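Local coordinates for clostripain-related protein (Bacteroides thetaiotaomicron, PDB 6N9J) that probably cleaves peptide bonds as a secreted cysteine protease of the clostripain (C11) family, captured here with an irreversible peptide inhibitor, at residues Ser274-Tyr279 with Asn286-Met291; Ser345-Arg350 with Ser355-Tyr360. One frame throughout, in Å; residues are numbered along the deposited sequence.

Contact 1: Ser274-Tyr279 with Asn286-Met291; sequences SSILCY and NYHDLM
Tyr279 lays its ring obliquely against the backbone of Asp289 and donates its hydroxyl to that residue's carboxylate, with OH and OD1 only 2.6 Å apart. OD1 is approached on its anti side, slightly out of the carboxylate plane, and ring and carboxylate are turned 67° to each other. With CG of Asp289 anti to its backbone N (chi1 -173°), OD1 reaches the hydroxyl while OD2 caps Gly292 N at the start of helix 290-297. OD1 also accepts from Glu342 N, so both oxygens of this buried N-cap residue are engaged. Along the same buried side, Tyr279 CE2 lies 3.7 Å from Asp289 CA, and the two CB atoms of Tyr279 and Tyr287 meet at 3.8 Å.

The backbones form a single antiparallel bridge, in which Cys278 and His288 are a non-hydrogen-bonded pair with CA atoms 4.3 Å apart. Flanking bonds run from Asp289 N to Leu277 O (2.8 Å) and from Tyr279 N to Tyr287 O (2.7 Å), each close to 160° at the hydrogen. Strand 288-289 pairs onward, through His288, with Thr346 of strand 345-346.

Ile276, Leu277 and Cys278, by contrast, are partly exposed. Cys278 CB sits 3.6 Å from His288 CD2, with SG obliquely disposed to the imidazole. Ile276 crosses His288 at about a right angle, CG2 to CB 3.8 Å, and its O approaches the edge of the imidazole in the ring plane.

Contact 2: Ser345-Arg350 with Ser355-Tyr360; sequences STYILR and SQEKYY
Glu357 OE2 is gripped by two donors: the hydroxyl of Tyr347 at 2.7 Å from OH, and the backbone amide of Arg350, also 2.7 Å from N. The hydroxyl comes to the anti side of OE2 and the amide to the syn side, so the two use different flanks of one oxygen, each a little out of the carboxylate plane. Ring and carboxylate stand 90° apart, with the carboxyl carbon near the plane of the phenol at its edge, and a bend at chi2 of Glu357 helps bring the acid round to it. The second oxygen, OE1, receives a weak bond from Glu351 N. The guanidinium of Arg350 lies beside His288, its NH1 5.5 Å from Glu357 OE2, so any charge attraction would act at longer range.

The chain leaving strand 345-346 folds back through the short loop 351-354 onto the N-terminal part of helix 355-363. Chi1 of Tyr347 is -177°, which turns the ring away from its own amide and out to that helix, where it meets the Tyr360 ring obliquely, centroids 5.4 Å apart and planes at 51°. Tyr347 CD2 rides 4.0 Å above one face of the Tyr360 ring, toward the rim, while Leu349 CD2 packs 3.8 Å from Tyr360 CD1. Trp116 meets both tyrosine rings edge-to-face. A water donates to Tyr347 O (3.0 Å) and to Tyr360 OH (3.1 Å); the same Tyr360 hydroxyl is bonded to Glu167, whose OE2 also takes up Tyr347 N and Thr346 OG1.

Running from the N terminus, the chain leaves helix 248-259, passes residues 262-272, which are not modelled, and turns back through loop 280-285, which contact 1 closes just ahead of helix 290-297. Contact 2 opens only after helix 301-314 and strands 315-327 and 333-337, and closes the short loop 351-354 that leads into helix 355-363. The two loops therefore follow in series, neither nested nor crossed. Their contacts have centres about 13 Å apart, and they meet where strand 288-289 pairs antiparallel with strand 345-346, His288 O lying 2.9 Å from Thr346 N. A probable hydrogen bond from Gln356 NE2 to Asn286 OD1 also links segment 286-291 to the start of helix 355-363.

Contact 1: Ser274-Tyr279 with Asn286-Met291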
ATOM      1  N   SER A 274       2.714  10.354 -23.616  1.00 41.42           N
ATOM      2  CA  SER A 274       4.006   9.698 -23.821  1.00 39.17           C
ATOM      3  C   SER A 274       5.120  10.357 -23.011  1.00 38.37           C
ATOM      4  O   SER A 274       6.150   9.743 -22.743  1.00 38.19           O
ATOM      5  CB  SER A 274       4.375   9.713 -25.312  1.00 39.33           C
ATOM      6  N   SER A 275       4.904  11.609 -22.625  1.00 40.76           N
ATOM      7  CA  SER A 275       5.919  12.400 -21.938  1.00 43.74           C
ATOM      8  C   SER A 275       5.772  12.361 -20.418  1.00 40.48           C
ATOM      9  O   SER A 275       6.596  12.924 -19.691  1.00 42.50           O
ATOM     10  CB  SER A 275       5.867  13.846 -22.433  1.00 50.45           C
ATOM     11  OG  SER A 275       4.528  14.317 -22.451  1.00 53.91           O
ATOM     12  N   ILE A 276       4.722  11.698 -19.941  1.00 33.11           N
ATOM     13  CA  ILE A 276       4.489  11.545 -18.505  1.00 28.03           C
ATOM     14  C   ILE A 276       4.959  10.183 -18.022  1.00 26.73           C
ATOM     15  O   ILE A 276       4.618   9.168 -18.619  1.00 28.83           O
ATOM     16  CB  ILE A 276       2.995  11.718 -18.161  1.00 24.29           C
ATOM     17  CG1 ILE A 276       2.519  13.117 -18.580  1.00 23.87           C
ATOM     18  CG2 ILE A 276       2.767  11.495 -16.691  1.00 20.67           C
ATOM     19  CD1 ILE A 276       1.003  13.285 -18.637  1.00 22.63           C
ATOM     20  N   LEU A 277       5.752  10.160 -16.953  1.00 25.94           N
ATOM     21  CA  LEU A 277       6.202   8.906 -16.350  1.00 25.81           C
ATOM     22  C   LEU A 277       5.039   7.949 -16.088  1.00 23.42           C
ATOM     23  O   LEU A 277       4.038   8.334 -15.484  1.00 21.97           O
ATOM     24  CB  LEU A 277       6.940   9.180 -15.038  1.00 26.22           C
ATOM     25  CG  LEU A 277       7.333   7.910 -14.291  1.00 21.18           C
ATOM     26  CD1 LEU A 277       8.280   7.051 -15.132  1.00 18.11           C
ATOM     27  CD2 LEU A 277       7.959   8.258 -12.975  1.00 16.49           C
ATOM     28  N   CYS A 278       5.181   6.709 -16.555  1.00 21.62           N
ATOM     29  CA  CYS A 278       4.151   5.682 -16.418  1.00 20.03           C
ATOM     30  C   CYS A 278       4.638   4.546 -15.516  1.00 19.96           C
ATOM     31  O   CYS A 278       5.734   4.023 -15.721  1.00 19.97           O
ATOM     32  CB  CYS A 278       3.753   5.131 -17.805  1.00 20.10           C
ATOM     33  SG  CYS A 278       2.673   3.670 -17.748  1.00 24.11           S
ATOM     34  N   TYR A 279       3.827   4.169 -14.526  1.00 21.13           N
ATOM     35  CA  TYR A 279       4.229   3.175 -13.519  1.00 19.24           C
ATOM     36  C   TYR A 279       3.925   1.734 -13.912  1.00 19.21           C
ATOM     37  O   TYR A 279       4.454   0.811 -13.306  1.00 20.29           O
ATOM     38  CB  TYR A 279       3.573   3.484 -12.170  1.00 15.01           C
ATOM     39  CG  TYR A 279       4.107   4.751 -11.543  1.00 14.21           C
ATOM     40  CD1 TYR A 279       5.453   4.870 -11.216  1.00 14.93           C
ATOM     41  CD2 TYR A 279       3.272   5.834 -11.290  1.00 14.63           C
ATOM     42  CE1 TYR A 279       5.953   6.028 -10.645  1.00 15.33           C
ATOM     43  CE2 TYR A 279       3.765   6.995 -10.726  1.00 14.63           C
ATOM     44  CZ  TYR A 279       5.108   7.084 -10.406  1.00 15.25           C
ATOM     45  OH  TYR A 279       5.612   8.240  -9.849  1.00 17.38           O
ATOM     46  N   ASN A 286      -2.143   2.080 -17.061  1.00 20.03           N
ATOM     47  CA  ASN A 286      -3.194   2.630 -16.219  1.00 19.83           C
ATOM     48  C   ASN A 286      -2.680   3.692 -15.254  1.00 18.42           C
ATOM     49  O   ASN A 286      -3.467   4.508 -14.761  1.00 16.18           O
ATOM     50  CB  ASN A 286      -3.864   1.512 -15.414  1.00 21.76           C
ATOM     51  CG  ASN A 286      -4.801   0.666 -16.255  1.00 19.91           C
ATOM     52  OD1 ASN A 286      -5.370   1.147 -17.219  1.00 18.57           O
ATOM     53  ND2 ASN A 286      -4.978  -0.596 -15.875  1.00 17.76           N
ATOM     54  N   TYR A 287      -1.368   3.683 -14.999  1.00 17.02           N
ATOM     55  CA  TYR A 287      -0.771   4.495 -13.933  1.00 18.05           C
ATOM     56  C   TYR A 287       0.297   5.483 -14.394  1.00 19.15           C
ATOM     57  O   TYR A 287       1.344   5.083 -14.894  1.00 21.84           O
ATOM     58  CB  TYR A 287      -0.149   3.582 -12.867  1.00 19.31           C
ATOM     59  CG  TYR A 287      -1.115   2.623 -12.235  1.00 19.34           C
ATOM     60  CD1 TYR A 287      -1.917   3.022 -11.179  1.00 22.49           C
ATOM     61  CD2 TYR A 287      -1.237   1.322 -12.700  1.00 18.15           C
ATOM     62  CE1 TYR A 287      -2.806   2.148 -10.595  1.00 22.33           C
ATOM     63  CE2 TYR A 287      -2.124   0.446 -12.128  1.00 17.89           C
ATOM     64  CZ  TYR A 287      -2.903   0.864 -11.071  1.00 21.51           C
ATOM     65  OH  TYR A 287      -3.786  -0.003 -10.479  1.00 23.61           O
ATOM     66  N   HIS A 288       0.047   6.770 -14.173  1.00 20.87           N
ATOM     67  CA  HIS A 288       0.997   7.823 -14.516  1.00 18.49           C
ATOM     68  C   HIS A 288       1.313   8.706 -13.320  1.00 15.85           C
ATOM     69  O   HIS A 288       0.502   8.833 -12.410  1.00 15.18           O
ATOM     70  CB  HIS A 288       0.450   8.687 -15.661  1.00 18.55           C
ATOM     71  CG  HIS A 288       0.366   7.958 -16.963  1.00 17.44           C
ATOM     72  ND1 HIS A 288      -0.759   7.270 -17.360  1.00 20.19           N
ATOM     73  CD2 HIS A 288       1.283   7.781 -17.940  1.00 15.79           C
ATOM     74  CE1 HIS A 288      -0.537   6.710 -18.536  1.00 21.14           C
ATOM     75  NE2 HIS A 288       0.696   7.009 -18.913  1.00 18.58           N
ATOM     76  N   ASP A 289       2.481   9.341 -13.338  1.00 14.44           N
ATOM     77  CA  ASP A 289       2.847  10.223 -12.245  1.00 17.01           C
ATOM     78  C   ASP A 289       1.957  11.472 -12.201  1.00 21.64           C
ATOM     79  O   ASP A 289       1.869  12.238 -13.173  1.00 14.03           O
ATOM     80  CB  ASP A 289       4.319  10.616 -12.345  1.00 16.96           C
ATOM     81  CG  ASP A 289       4.790  11.398 -11.130  1.00 20.62           C
ATOM     82  OD1 ASP A 289       5.033  10.785 -10.048  1.00 20.04           O
ATOM     83  OD2 ASP A 289       4.917  12.629 -11.266  1.00 21.80           O
ATOM     84  N   LEU A 290       1.313  11.672 -11.050  1.00 23.55           N
ATOM     85  CA  LEU A 290       0.371  12.773 -10.858  1.00 24.73           C
ATOM     86  C   LEU A 290       0.989  14.155 -11.092  1.00 21.25           C
ATOM     87  O   LEU A 290       0.366  15.007 -11.729  1.00 20.42           O
ATOM     88  CB  LEU A 290      -0.234  12.711  -9.451  1.00 26.33           C
ATOM     89  CG  LEU A 290      -1.185  13.855  -9.088  1.00 27.30           C
ATOM     90  CD1 LEU A 290      -2.446  13.803  -9.936  1.00 29.39           C
ATOM     91  CD2 LEU A 290      -1.533  13.817  -7.624  1.00 25.05           C
ATOM     92  N   MET A 291       2.201  14.386 -10.583  1.00 19.25           N
ATOM     93  CA  MET A 291       2.857  15.678 -10.814  1.00 20.15           C
ATOM     94  C   MET A 291       3.178  15.855 -12.294  1.00 22.38           C
ATOM     95  O   MET A 291       3.065  16.957 -12.833  1.00 24.63           O
ATOM     96  CB  MET A 291       4.137  15.823  -9.978  1.00 17.20           C
ATOM     97  CG  MET A 291       4.890  17.160 -10.232  1.00 28.35           C
ATOM     98  SD  MET A 291       3.957  18.655  -9.813  1.00 18.06           S
ATOM     99  CE  MET A 291       4.250  18.762  -8.053  1.00 20.31           C
TER

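Contact 2: Ser345-Arg350 with Ser355-Tyr360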
ATOM      1  N   SER A 345       0.635   8.057  -8.088  1.00 21.90           N
ATOM      2  CA  SER A 345       0.077   7.798  -9.419  1.00 23.30           C
ATOM      3  C   SER A 345      -1.337   8.340  -9.544  1.00 21.61           C
ATOM      4  O   SER A 345      -1.972   8.703  -8.553  1.00 22.15           O
ATOM      5  CB  SER A 345       0.072   6.302  -9.745  1.00 20.19           C
ATOM      6  OG  SER A 345      -1.072   5.674  -9.188  1.00 17.94           O
ATOM      7  N   THR A 346      -1.819   8.379 -10.779  1.00 19.67           N
ATOM      8  CA  THR A 346      -3.156   8.840 -11.089  1.00 19.39           C
ATOM      9  C   THR A 346      -3.615   8.187 -12.389  1.00 21.59           C
ATOM     10  O   THR A 346      -2.793   7.727 -13.194  1.00 18.68           O
ATOM     11  CB  THR A 346      -3.211  10.382 -11.241  1.00 25.16           C
ATOM     12  OG1 THR A 346      -4.566  10.812 -11.432  1.00 24.00           O
ATOM     13  CG2 THR A 346      -2.386  10.829 -12.438  1.00 27.78           C
ATOM     14  N   TYR A 347      -4.927   8.149 -12.591  1.00 21.86           N
ATOM     15  CA  TYR A 347      -5.478   7.740 -13.868  1.00 22.69           C
ATOM     16  C   TYR A 347      -5.666   8.963 -14.778  1.00 24.25           C
ATOM     17  O   TYR A 347      -6.167  10.008 -14.346  1.00 25.60           O
ATOM     18  CB  TYR A 347      -6.800   7.014 -13.665  1.00 23.13           C
ATOM     19  CG  TYR A 347      -7.395   6.487 -14.938  1.00 22.24           C
ATOM     20  CD1 TYR A 347      -6.744   5.502 -15.671  1.00 21.66           C
ATOM     21  CD2 TYR A 347      -8.610   6.959 -15.405  1.00 25.45           C
ATOM     22  CE1 TYR A 347      -7.279   5.011 -16.841  1.00 24.46           C
ATOM     23  CE2 TYR A 347      -9.159   6.472 -16.582  1.00 26.63           C
ATOM     24  CZ  TYR A 347      -8.490   5.497 -17.293  1.00 27.95           C
ATOM     25  OH  TYR A 347      -9.029   5.010 -18.464  1.00 33.08           O
ATOM     26  N   ILE A 348      -5.246   8.834 -16.031  1.00 19.66           N
ATOM     27  CA  ILE A 348      -5.481   9.889 -17.016  1.00 23.19           C
ATOM     28  C   ILE A 348      -6.684   9.530 -17.878  1.00 27.23           C
ATOM     29  O   ILE A 348      -6.596   8.625 -18.712  1.00 30.67           O
ATOM     30  CB  ILE A 348      -4.252  10.108 -17.903  1.00 21.13           C
ATOM     31  CG1 ILE A 348      -3.078  10.636 -17.068  1.00 21.70           C
ATOM     32  CG2 ILE A 348      -4.587  11.033 -19.059  1.00 22.97           C
ATOM     33  CD1 ILE A 348      -1.764  10.708 -17.832  1.00 24.25           C
ATOM     34  N   LEU A 349      -7.807  10.212 -17.664  1.00 28.57           N
ATOM     35  CA  LEU A 349      -9.024   9.937 -18.431  1.00 33.82           C
ATOM     36  C   LEU A 349      -8.747  10.024 -19.922  1.00 38.80           C
ATOM     37  O   LEU A 349      -8.217  11.019 -20.408  1.00 40.87           O
ATOM     38  CB  LEU A 349     -10.145  10.905 -18.049  1.00 35.22           C
ATOM     39  CG  LEU A 349     -10.717  10.706 -16.640  1.00 36.61           C
ATOM     40  CD1 LEU A 349     -11.522  11.923 -16.205  1.00 37.81           C
ATOM     41  CD2 LEU A 349     -11.571   9.447 -16.583  1.00 35.44           C
ATOM     42  N   ARG A 350      -9.093   8.969 -20.643  1.00 41.73           N
ATOM     43  CA  ARG A 350      -8.825   8.925 -22.066  1.00 45.29           C
ATOM     44  C   ARG A 350     -10.106   9.041 -22.883  1.00 49.37           C
ATOM     45  O   ARG A 350     -10.062   9.007 -24.114  1.00 49.12           O
ATOM     46  CB  ARG A 350      -8.082   7.641 -22.415  1.00 45.32           C
ATOM     47  CG  ARG A 350      -6.707   7.528 -21.763  1.00 44.62           C
ATOM     48  CD  ARG A 350      -6.286   6.079 -21.734  1.00 45.87           C
ATOM     49  NE  ARG A 350      -4.866   5.878 -21.459  1.00 45.46           N
ATOM     50  CZ  ARG A 350      -4.332   5.893 -20.243  1.00 44.29           C
ATOM     51  NH1 ARG A 350      -5.092   6.141 -19.185  1.00 41.14           N
ATOM     52  NH2 ARG A 350      -3.034   5.679 -20.088  1.00 45.45           N
ATOM     53  N   SER A 355     -15.395   0.449 -19.493  1.00 35.31           N
ATOM     54  CA  SER A 355     -16.099   0.145 -18.250  1.00 34.63           C
ATOM     55  C   SER A 355     -15.357   0.683 -17.037  1.00 32.69           C
ATOM     56  O   SER A 355     -15.979   1.047 -16.038  1.00 34.07           O
ATOM     57  CB  SER A 355     -16.323  -1.363 -18.097  1.00 34.83           C
ATOM     58  OG  SER A 355     -15.109  -2.086 -18.195  1.00 35.50           O
ATOM     59  N   GLN A 356     -14.031   0.745 -17.105  1.00 29.90           N
ATOM     60  CA  GLN A 356     -13.298   1.221 -15.943  1.00 29.27           C
ATOM     61  C   GLN A 356     -13.413   2.749 -15.817  1.00 27.47           C
ATOM     62  O   GLN A 356     -13.389   3.277 -14.716  1.00 25.78           O
ATOM     63  CB  GLN A 356     -11.833   0.756 -15.982  1.00 29.33           C
ATOM     64  CG  GLN A 356     -10.914   1.460 -16.968  1.00 30.56           C
ATOM     65  CD  GLN A 356      -9.496   0.908 -16.907  1.00 29.89           C
ATOM     66  OE1 GLN A 356      -9.293  -0.294 -16.707  1.00 29.12           O
ATOM     67  NE2 GLN A 356      -8.510   1.786 -17.047  1.00 29.83           N
ATOM     68  N   GLU A 357     -13.585   3.453 -16.934  1.00 28.64           N
ATOM     69  CA  GLU A 357     -13.799   4.899 -16.874  1.00 30.07           C
ATOM     70  C   GLU A 357     -15.193   5.216 -16.368  1.00 29.53           C
ATOM     71  O   GLU A 357     -15.370   6.133 -15.575  1.00 32.07           O
ATOM     72  CB  GLU A 357     -13.580   5.564 -18.237  1.00 35.50           C
ATOM     73  CG  GLU A 357     -12.142   5.491 -18.719  1.00 40.58           C
ATOM     74  CD  GLU A 357     -11.693   6.713 -19.500  1.00 44.00           C
ATOM     75  OE1 GLU A 357     -12.507   7.641 -19.714  1.00 44.13           O
ATOM     76  OE2 GLU A 357     -10.508   6.739 -19.892  1.00 46.49           O
ATOM     77  N   LYS A 358     -16.182   4.461 -16.825  1.00 22.68           N
ATOM     78  CA  LYS A 358     -17.543   4.641 -16.339  1.00 23.61           C
ATOM     79  C   LYS A 358     -17.589   4.445 -14.826  1.00 25.88           C
ATOM     80  O   LYS A 358     -18.277   5.180 -14.112  1.00 25.76           O
ATOM     81  CB  LYS A 358     -18.508   3.672 -17.034  1.00 25.43           C
ATOM     82  N   TYR A 359     -16.844   3.456 -14.344  1.00 25.46           N
ATOM     83  CA  TYR A 359     -16.715   3.223 -12.910  1.00 26.92           C
ATOM     84  C   TYR A 359     -16.000   4.404 -12.247  1.00 27.06           C
ATOM     85  O   TYR A 359     -16.435   4.898 -11.209  1.00 30.67           O
ATOM     86  CB  TYR A 359     -15.965   1.912 -12.636  1.00 26.36           C
ATOM     87  CG  TYR A 359     -15.743   1.625 -11.163  1.00 27.87           C
ATOM     88  CD1 TYR A 359     -14.593   2.058 -10.516  1.00 27.79           C
ATOM     89  CD2 TYR A 359     -16.686   0.919 -10.423  1.00 28.05           C
ATOM     90  CE1 TYR A 359     -14.391   1.811  -9.162  1.00 28.74           C
ATOM     91  CE2 TYR A 359     -16.495   0.661  -9.076  1.00 29.54           C
ATOM     92  CZ  TYR A 359     -15.348   1.108  -8.452  1.00 28.78           C
ATOM     93  OH  TYR A 359     -15.160   0.847  -7.120  1.00 27.34           O
ATOM     94  N   TYR A 360     -14.905   4.851 -12.853  1.00 24.76           N
ATOM     95  CA  TYR A 360     -14.140   5.981 -12.323  1.00 25.18           C
ATOM     96  C   TYR A 360     -15.008   7.207 -12.099  1.00 27.23           C
ATOM     97  O   TYR A 360     -14.958   7.829 -11.041  1.00 26.91           O
ATOM     98  CB  TYR A 360     -13.002   6.339 -13.273  1.00 23.09           C
ATOM     99  CG  TYR A 360     -11.969   7.309 -12.727  1.00 22.36           C
ATOM    100  CD1 TYR A 360     -12.089   8.677 -12.935  1.00 24.19           C
ATOM    101  CD2 TYR A 360     -10.847   6.851 -12.041  1.00 19.60           C
ATOM    102  CE1 TYR A 360     -11.127   9.563 -12.460  1.00 22.22           C
ATOM    103  CE2 TYR A 360      -9.884   7.730 -11.572  1.00 18.70           C
ATOM    104  CZ  TYR A 360     -10.032   9.084 -11.784  1.00 20.58           C
ATOM    105  OH  TYR A 360      -9.079   9.966 -11.318  1.00 21.07           O
TER
HETATM  106  O   HOH W   1      -8.158  12.036 -13.472  1.00 36.51           O